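Local coordinates for protein cytosolic phospholipase A2 delta (Homo sapiens, PDB 5IZ5) that hydrolyses glycerophospholipids at the sn-2 position in a calcium-dependent manner, with a preference for linoleic acid at that position, at residues 188-193 / 198-203; 506-509 / 514-517. The protein carries 3 engineered substitutions. All coordinates share one frame; numbering follows the deposited sequence.

Contact 1 of 2, residues 188-193 / 198-203; sequences ELELVL and EDTQTS
Val192 and Thr200 are a non-hydrogen-bonded pair whose side chains lie side by side, pointing the same way. Thr200 OG1 lies alongside both methyls of Val192, 3.9 Å from CG1 and 4.0 Å from CG2. The hydroxyl lies beside its own backbone N (chi1 -61°). There it also donates to Asp199 OD1 at 3.1 Å, meeting that oxygen from above the carboxylate plane. With an alanine here the Asp199 carboxylate would probably lose this hydroxyl partner and be freer to turn, and a gap would open beside the Val192 methyls. The side chains of Glu188 and Thr202 cross obliquely, with Glu188 OE2 3.7 Å from Thr202 OG1, too long for a hydrogen bond. The strands run antiparallel, 169° apart, as the beta hairpin 188-193/200-204 in the C2-type region of the cytosolic phospholipases A2. Leu191 and Gln201 exchange two nearly straight backbone bonds, each 2.8 Å between the N of one and the O of the other. Leu189 and Ser203 form the next hydrogen-bonded pair. Near the turn, Leu193 N donates to Asp199 O, and Ser196 OG bonds to both Leu193 O and Asp199 N. On the face opposite Val192, Leu191 packs on Phe211, Phe213 and Val170. Gln201 NE2 is held by Arg212 O. Strand 221-228 pairs with the other edge of 188-193.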
# COMPACT_ATOMS: atom_id res chain seq x y z
N GLU B 188 -10.89 28.34 -27.16
CA GLU B 188 -10.75 27.26 -26.20
C GLU B 188 -12.14 26.77 -25.77
O GLU B 188 -12.94 27.54 -25.25
CB GLU B 188 -9.96 27.74 -24.98
CG GLU B 188 -9.10 26.66 -24.35
CD GLU B 188 -8.37 27.13 -23.10
OE1 GLU B 188 -8.54 28.31 -22.71
OE2 GLU B 188 -7.62 26.32 -22.52
N LEU B 189 -12.41 25.49 -26.01
CA LEU B 189 -13.64 24.84 -25.55
C LEU B 189 -13.48 24.38 -24.11
O LEU B 189 -12.53 23.67 -23.79
CB LEU B 189 -13.96 23.62 -26.43
CG LEU B 189 -15.14 22.73 -25.99
CD1 LEU B 189 -16.47 23.47 -26.09
CD2 LEU B 189 -15.18 21.47 -26.83
N GLU B 190 -14.41 24.78 -23.24
CA GLU B 190 -14.42 24.32 -21.85
C GLU B 190 -15.67 23.49 -21.57
O GLU B 190 -16.79 23.99 -21.70
CB GLU B 190 -14.36 25.50 -20.88
CG GLU B 190 -14.62 25.12 -19.42
CD GLU B 190 -14.51 26.28 -18.46
OE1 GLU B 190 -13.37 26.62 -18.07
OE2 GLU B 190 -15.55 26.84 -18.07
N LEU B 191 -15.46 22.23 -21.19
CA LEU B 191 -16.53 21.30 -20.82
C LEU B 191 -16.47 21.02 -19.32
O LEU B 191 -15.42 20.65 -18.79
CB LEU B 191 -16.39 19.99 -21.57
CG LEU B 191 -16.42 20.06 -23.10
CD1 LEU B 191 -16.04 18.72 -23.69
CD2 LEU B 191 -17.79 20.50 -23.59
N VAL B 192 -17.60 21.18 -18.64
CA VAL B 192 -17.68 20.96 -17.21
C VAL B 192 -18.80 19.99 -16.90
O VAL B 192 -19.93 20.15 -17.38
CB VAL B 192 -17.95 22.27 -16.44
CG1 VAL B 192 -17.88 22.04 -14.94
CG2 VAL B 192 -16.96 23.35 -16.86
N LEU B 193 -18.49 18.98 -16.09
CA LEU B 193 -19.47 18.01 -15.63
C LEU B 193 -19.23 17.78 -14.14
O LEU B 193 -18.44 16.91 -13.75
CB LEU B 193 -19.36 16.71 -16.44
CG LEU B 193 -20.24 15.49 -16.13
CD1 LEU B 193 -21.51 15.81 -15.37
CD2 LEU B 193 -20.55 14.72 -17.41
N GLU B 198 -13.30 13.58 -14.12
CA GLU B 198 -12.51 14.56 -14.86
C GLU B 198 -12.87 15.97 -14.42
O GLU B 198 -12.01 16.85 -14.37
CB GLU B 198 -12.74 14.41 -16.36
CG GLU B 198 -12.23 13.10 -16.95
CD GLU B 198 -13.14 11.91 -16.69
OE1 GLU B 198 -14.21 12.08 -16.06
OE2 GLU B 198 -12.79 10.79 -17.13
N ASP B 199 -14.15 16.17 -14.09
CA ASP B 199 -14.68 17.46 -13.63
C ASP B 199 -14.73 18.51 -14.74
O ASP B 199 -15.82 18.90 -15.18
CB ASP B 199 -13.92 17.99 -12.41
CG ASP B 199 -14.55 19.25 -11.85
OD1 ASP B 199 -13.93 20.32 -11.94
OD2 ASP B 199 -15.68 19.17 -11.34
N THR B 200 -13.56 18.97 -15.18
CA THR B 200 -13.45 19.99 -16.21
C THR B 200 -12.42 19.57 -17.23
O THR B 200 -11.35 19.09 -16.87
CB THR B 200 -13.01 21.33 -15.61
OG1 THR B 200 -13.99 21.76 -14.65
CG2 THR B 200 -12.86 22.41 -16.68
N GLN B 201 -12.74 19.74 -18.51
CA GLN B 201 -11.80 19.48 -19.58
C GLN B 201 -11.81 20.65 -20.56
O GLN B 201 -12.88 21.10 -20.99
CB GLN B 201 -12.13 18.17 -20.29
CG GLN B 201 -11.94 16.95 -19.41
CD GLN B 201 -12.21 15.64 -20.14
OE1 GLN B 201 -11.49 15.29 -21.07
NE2 GLN B 201 -13.23 14.91 -19.71
N THR B 202 -10.63 21.14 -20.90
CA THR B 202 -10.48 22.26 -21.81
C THR B 202 -9.60 21.88 -22.97
O THR B 202 -8.80 20.95 -22.88
CB THR B 202 -9.84 23.48 -21.13
OG1 THR B 202 -8.48 23.18 -20.81
CG2 THR B 202 -10.60 23.85 -19.88
N SER B 203 -9.76 22.61 -24.07
CA SER B 203 -8.97 22.36 -25.25
C SER B 203 -9.18 23.42 -26.31
O SER B 203 -10.28 23.96 -26.47
CB SER B 203 -9.35 21.02 -25.86
OG SER B 203 -8.92 20.97 -27.20

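Contact 2 of 2, residues 506-509 / 514-517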
# COMPACT_ATOMS: atom_id res chain seq x y z
N PHE B 506 -0.43 -1.62 -11.00
CA PHE B 506 -0.11 -0.83 -9.81
C PHE B 506 0.70 0.39 -10.20
O PHE B 506 1.76 0.27 -10.81
CB PHE B 506 0.66 -1.64 -8.77
CG PHE B 506 1.19 -0.79 -7.66
CD1 PHE B 506 0.34 -0.36 -6.65
CD2 PHE B 506 2.51 -0.39 -7.64
CE1 PHE B 506 0.81 0.45 -5.63
CE2 PHE B 506 2.99 0.41 -6.63
CZ PHE B 506 2.14 0.83 -5.63
N GLY B 507 0.19 1.56 -9.83
CA GLY B 507 0.78 2.83 -10.26
C GLY B 507 -0.02 3.50 -11.37
O GLY B 507 0.27 4.63 -11.73
N SER B 508 -1.02 2.80 -11.91
CA SER B 508 -1.91 3.40 -12.91
C SER B 508 -3.00 4.18 -12.20
O SER B 508 -3.18 4.06 -10.99
CB SER B 508 -2.52 2.33 -13.83
OG SER B 508 -1.53 1.79 -14.69
N GLU B 509 -3.73 4.98 -12.97
CA GLU B 509 -4.78 5.83 -12.42
C GLU B 509 -6.14 5.17 -12.58
O GLU B 509 -6.45 4.63 -13.64
CB GLU B 509 -4.75 7.20 -13.10
CG GLU B 509 -3.51 8.01 -12.74
CD GLU B 509 -3.32 9.25 -13.59
OE1 GLU B 509 -4.21 9.58 -14.40
OE2 GLU B 509 -2.25 9.89 -13.44
N ARG B 514 -12.41 1.32 -12.12
CA ARG B 514 -12.04 1.27 -13.54
C ARG B 514 -10.68 1.91 -13.79
O ARG B 514 -10.32 2.91 -13.16
CB ARG B 514 -13.07 1.99 -14.42
CG ARG B 514 -14.31 1.18 -14.73
CD ARG B 514 -15.37 1.34 -13.66
NE ARG B 514 -16.64 0.73 -14.05
CZ ARG B 514 -17.69 0.62 -13.25
NH1 ARG B 514 -17.63 1.06 -12.00
NH2 ARG B 514 -18.81 0.07 -13.70
N LEU B 515 -9.95 1.34 -14.73
CA LEU B 515 -8.67 1.90 -15.15
C LEU B 515 -8.92 3.15 -15.99
O LEU B 515 -9.59 3.09 -17.01
CB LEU B 515 -7.92 0.85 -15.96
CG LEU B 515 -6.59 1.28 -16.59
CD1 LEU B 515 -5.57 1.59 -15.50
CD2 LEU B 515 -6.10 0.18 -17.51
N MET B 516 -8.40 4.29 -15.53
CA MET B 516 -8.57 5.58 -16.20
C MET B 516 -7.37 5.93 -17.08
O MET B 516 -7.54 6.46 -18.18
CB MET B 516 -8.77 6.70 -15.16
CG MET B 516 -10.05 6.59 -14.36
SD MET B 516 -11.54 6.86 -15.37
CE MET B 516 -12.05 5.20 -15.76
N ARG B 517 -6.17 5.63 -16.60
CA ARG B 517 -4.96 5.85 -17.40
C ARG B 517 -3.88 4.85 -17.05
O ARG B 517 -3.40 4.82 -15.91
CB ARG B 517 -4.43 7.28 -17.22
CG ARG B 517 -3.29 7.61 -18.17
CD ARG B 517 -3.06 9.11 -18.26
NE ARG B 517 -2.33 9.62 -17.11
CZ ARG B 517 -1.00 9.77 -17.02
NH1 ARG B 517 -0.20 9.42 -18.04
NH2 ARG B 517 -0.46 10.26 -15.91
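Glu509 and Arg517 lie side by side on one face of a short antiparallel pairing and join in a salt bridge. Arg517 grips the carboxylate side-on with two nitrogens. NE of Arg517 donates to OE1 of Glu509 at 3.3 Å, and NH2 of Arg517 donates to OE2 of Glu509 at 3.1 Å. The fit is not coplanar: the carboxylate and guanidinium planes are 74° apart. Both donors meet their oxygens from above the carboxylate plane. The torsions explain the meeting. Glu509 is extended beyond CG. Arg517 starts with CG opposite the backbone N (chi1 -172°) and turns at chi3 (78°), which brings NE and NH2 back over the acid. The aliphatic root of the arginine also touches it, with CB of Arg517 3.6 Å from OE1 of Glu509.

Next to Glu509 in the chain, Ser508 CB packs against Leu515 CD1 at 3.6 Å. Ser508 OG is hydrogen-bonded to Ile519 N. The end of the Met516 side chain leads away from Glu509, and the side chain touches Phe511. The backbone holds these groups in place. Glu509 N donates to Arg517 O at 3.0 Å. Glu509 O accepts two bonds, from Met516 N at 2.7 Å and from Arg517 N at 3.1 Å. Both donors come from the same face of the carbonyl plane. Two residues of one strand thus face a single residue of the other, which is a classic beta bulge in the small hairpin 509-511/514-517 of the catalytic domain.

In the fold
From the N terminus, the chain first reaches contact 1. It closes the short turn between strands 188-193 and 200-204, which form one side of a four-stranded antiparallel sheet in what is probably a second C2-like domain. Contact 2 comes some 300 residues later, in the catalytic domain. It closes another short turn, where the segment after strand 499-501 folds back against strand 514-517. The two are in series and neither nest nor cross. The centres of contact 1 and contact 2 lie about 21 Å apart. Met516 of contact 2 touches Tyr197, in the turn of contact 1. This meeting brings the hairpin of the catalytic domain against the turn of the C2-like hairpin.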